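Local structure of conserved hypothetical protein (Pyrococcus furiosus, 1Y81) at residues Arg15-Val20 and Val72-Val77. The protein is of unknown function but belongs to the CoA-binding family of Rossmann-like proteins and carries coenzyme A in the model. Sequence-based numbering, arbitrary orientation.
With COA (coenzyme A), chain C.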
loop_
_atom_site.group_PDB
_atom_site.type_symbol
_atom_site.label_atom_id
_atom_site.label_comp_id
_atom_site.label_asym_id
_atom_site.label_seq_id
_atom_site.Cartn_x
_atom_site.Cartn_y
_atom_site.Cartn_z
ATOM N N ARG A 15 0.498 -12.822 -1.940
ATOM C CA ARG A 15 0.484 -13.132 -3.373
ATOM C C ARG A 15 0.183 -11.874 -4.197
ATOM O O ARG A 15 0.946 -11.519 -5.114
ATOM N N LYS A 16 -0.930 -11.219 -3.857
ATOM C CA LYS A 16 -1.421 -10.037 -4.565
ATOM C C LYS A 16 -1.340 -8.825 -3.634
ATOM O O LYS A 16 -2.012 -8.769 -2.607
ATOM C CB LYS A 16 -2.857 -10.267 -5.020
ATOM C CG LYS A 16 -3.358 -9.301 -6.067
ATOM C CD LYS A 16 -4.721 -9.754 -6.590
ATOM C CE LYS A 16 -5.259 -8.803 -7.650
ATOM N NZ LYS A 16 -6.546 -9.277 -8.267
ATOM N N ILE A 17 -0.506 -7.863 -4.012
ATOM C CA ILE A 17 -0.151 -6.746 -3.145
ATOM C C ILE A 17 -0.537 -5.426 -3.816
ATOM O O ILE A 17 -0.111 -5.170 -4.947
ATOM C CB ILE A 17 1.392 -6.742 -2.878
ATOM C CG1 ILE A 17 1.834 -8.041 -2.157
ATOM C CG2 ILE A 17 1.826 -5.439 -2.137
ATOM C CD1 ILE A 17 3.335 -8.195 -1.989
ATOM N N ALA A 18 -1.333 -4.606 -3.139
ATOM C CA ALA A 18 -1.563 -3.216 -3.603
ATOM C C ALA A 18 -0.524 -2.273 -2.988
ATOM O O ALA A 18 -0.143 -2.437 -1.828
ATOM C CB ALA A 18 -2.939 -2.746 -3.285
ATOM N N LEU A 19 -0.085 -1.285 -3.765
ATOM C CA LEU A 19 0.989 -0.389 -3.310
ATOM C C LEU A 19 0.542 1.073 -3.358
ATOM O O LEU A 19 0.564 1.716 -4.433
ATOM C CB LEU A 19 2.272 -0.611 -4.140
ATOM C CG LEU A 19 3.481 0.249 -3.747
ATOM C CD1 LEU A 19 3.889 0.017 -2.246
ATOM C CD2 LEU A 19 4.669 0.018 -4.708
ATOM N N VAL A 20 0.149 1.590 -2.194
ATOM C CA VAL A 20 -0.353 2.956 -2.062
ATOM C C VAL A 20 0.871 3.890 -2.005
ATOM O O VAL A 20 1.690 3.775 -1.102
ATOM C CB VAL A 20 -1.244 3.141 -0.799
ATOM C CG1 VAL A 20 -1.573 4.647 -0.567
ATOM C CG2 VAL A 20 -2.547 2.303 -0.906
ATOM N N VAL A 72 -2.742 -7.832 0.753
ATOM C CA VAL A 72 -2.189 -6.836 1.650
ATOM C C VAL A 72 -2.163 -5.498 0.913
ATOM O O VAL A 72 -1.991 -5.473 -0.292
ATOM C CB VAL A 72 -0.744 -7.236 2.144
ATOM C CG1 VAL A 72 0.244 -7.328 0.991
ATOM C CG2 VAL A 72 -0.223 -6.279 3.218
ATOM N N ILE A 73 -2.358 -4.409 1.642
ATOM C CA ILE A 73 -2.117 -3.078 1.078
ATOM C C ILE A 73 -0.880 -2.498 1.752
ATOM O O ILE A 73 -0.860 -2.350 2.987
ATOM C CB ILE A 73 -3.335 -2.148 1.234
ATOM C CG1 ILE A 73 -4.549 -2.755 0.503
ATOM C CG2 ILE A 73 -3.033 -0.764 0.636
ATOM C CD1 ILE A 73 -5.813 -1.986 0.695
ATOM N N VAL A 74 0.155 -2.214 0.945
ATOM C CA VAL A 74 1.416 -1.630 1.430
ATOM C C VAL A 74 1.375 -0.083 1.249
ATOM O O VAL A 74 1.071 0.417 0.161
ATOM C CB VAL A 74 2.683 -2.283 0.727
ATOM C CG1 VAL A 74 4.006 -1.563 1.117
ATOM C CG2 VAL A 74 2.789 -3.801 1.038
ATOM N N PHE A 75 1.668 0.657 2.326
ATOM C CA PHE A 75 1.602 2.125 2.313
ATOM C C PHE A 75 2.998 2.738 2.294
ATOM O O PHE A 75 3.823 2.452 3.182
ATOM C CB PHE A 75 0.883 2.663 3.554
ATOM C CG PHE A 75 -0.596 2.378 3.589
ATOM C CD1 PHE A 75 -1.512 3.423 3.476
ATOM C CD2 PHE A 75 -1.066 1.063 3.740
ATOM C CE1 PHE A 75 -2.893 3.160 3.514
ATOM C CE2 PHE A 75 -2.444 0.794 3.763
ATOM C CZ PHE A 75 -3.343 1.838 3.663
ATOM N N VAL A 76 3.263 3.569 1.290
ATOM C CA VAL A 76 4.500 4.348 1.255
ATOM C C VAL A 76 4.187 5.860 0.987
ATOM O O VAL A 76 4.813 6.529 0.136
ATOM C CB VAL A 76 5.529 3.703 0.282
ATOM C CG1 VAL A 76 5.081 3.847 -1.166
ATOM C CG2 VAL A 76 6.949 4.268 0.493
ATOM N N VAL A 77 3.201 6.377 1.734
ATOM C CA VAL A 77 2.774 7.775 1.672
ATOM C C VAL A 77 2.907 8.401 3.081
ATOM O O VAL A 77 2.942 7.654 4.069
ATOM C CB VAL A 77 1.288 7.921 1.183
ATOM C CG1 VAL A 77 1.152 7.438 -0.236
ATOM C CG2 VAL A 77 0.298 7.136 2.094
HETATM N N1A COA C . -3.003 7.752 -2.808
HETATM C C2A COA C . -1.934 7.178 -3.450
HETATM N N3A COA C . -0.742 7.852 -3.546
HETATM C C4A COA C . -0.632 9.108 -3.038
HETATM C C5A COA C . -1.699 9.720 -2.385
HETATM C C6A COA C . -2.899 9.033 -2.268
HETATM N N6A COA C . -3.933 9.594 -1.660
HETATM N N7A COA C . -1.286 10.942 -1.966
HETATM C C8A COA C . 0.010 11.102 -2.336
HETATM N N9A COA C . 0.417 9.978 -3.001
HETATM C C1B COA C . 1.729 9.704 -3.627
HETATM C C2B COA C . 2.546 10.970 -3.884
HETATM O O2B COA C . 1.998 11.821 -4.922
HETATM C C3B COA C . 3.897 10.307 -4.181
HETATM O O3B COA C . 4.007 9.844 -5.514
HETATM P P3B COA C . 4.577 10.807 -6.695
HETATM O O7A COA C . 3.699 10.709 -7.908
HETATM O O8A COA C . 5.956 10.332 -6.984
HETATM O O9A COA C . 4.479 12.227 -6.228
HETATM C C4B COA C . 3.924 9.066 -3.277
HETATM O O4B COA C . 2.563 8.839 -2.877
HETATM C C5B COA C . 4.833 9.231 -2.044
HETATM O O5B COA C . 4.399 10.374 -1.336
HETATM P P1A COA C . 5.419 11.565 -0.969
HETATM O O1A COA C . 4.652 12.734 -0.403
HETATM O O2A COA C . 6.282 11.885 -2.170
HETATM O O3A COA C . 6.249 10.855 0.214
HETATM P P2A COA C . 7.805 10.465 0.157
HETATM O O4A COA C . 8.644 11.717 0.098
HETATM O O5A COA C . 8.182 9.506 -0.913
HETATM O O6A COA C . 8.013 9.733 1.561
HETATM C CBP COA C . 7.420 8.281 3.386
HETATM C CCP COA C . 7.345 8.520 1.861
HETATM C CDP COA C . 6.668 6.976 3.675
HETATM C CEP COA C . 6.708 9.414 4.120
HETATM C CAP COA C . 8.891 8.223 3.859
HETATM O OAP COA C . 8.957 8.117 5.271
HETATM C C9P COA C . 9.501 7.015 3.207
HETATM O O9P COA C . 10.159 7.178 1.990
HETATM N N8P COA C . 9.313 5.842 3.827
HETATM C C7P COA C . 9.728 4.540 3.323
HETATM C C6P COA C . 11.162 4.230 3.525
HETATM C C5P COA C . 11.400 2.830 3.034
HETATM O O5P COA C . 10.568 2.200 2.339
HETATM N N4P COA C . 12.573 2.395 3.413
HETATM C C3P COA C . 13.136 1.115 3.133
HETATM C C2P COA C . 13.553 0.430 4.434
HETATM S S1P COA C . 12.098 0.078 5.475
#
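Val72 O accepts a hydrogen bond from Ala18 N at 3.0 Å, while Val72 CG1 lies against CG1 of Ile17, the two side chains pointing the same way. That methyl gets there because chi1 of 62° sets it between the backbone N and the carbonyl carbon. Ile73 points to the other face of the sheet, where its CG2 presses on CG2 of Val20 at 3.5 Å, a tight fit, beneath helix 79-91. Val74 returns to the face of Ile17 and Leu19: its CG2 meets Ile17 CG2 and its CG1 meets Leu19 CD1, with helix 29-39 covering the two residues of strand 16-20. Its backbone bonds twice, N to Ala18 O and O to Val20 N, each at 2.8 Å, pairing strands 16-20 and 72-75, neighbours in a parallel Rossmann-like sheet of order 2-1-3-4-5, whose carboxyl ends border the coenzyme A pocket. Phe75 takes Val20 CB over one ring face, toward the rim, and its ring also stacks with Phe99. Val76 N donates a hydrogen bond to Val20 O at 2.9 Å, continuing the ladder past strand 72-75. Val77 CG1 touches both Val20 CG1, at 3.9 Å, and the coenzyme A ribose atom O4B, at 3.3 Å.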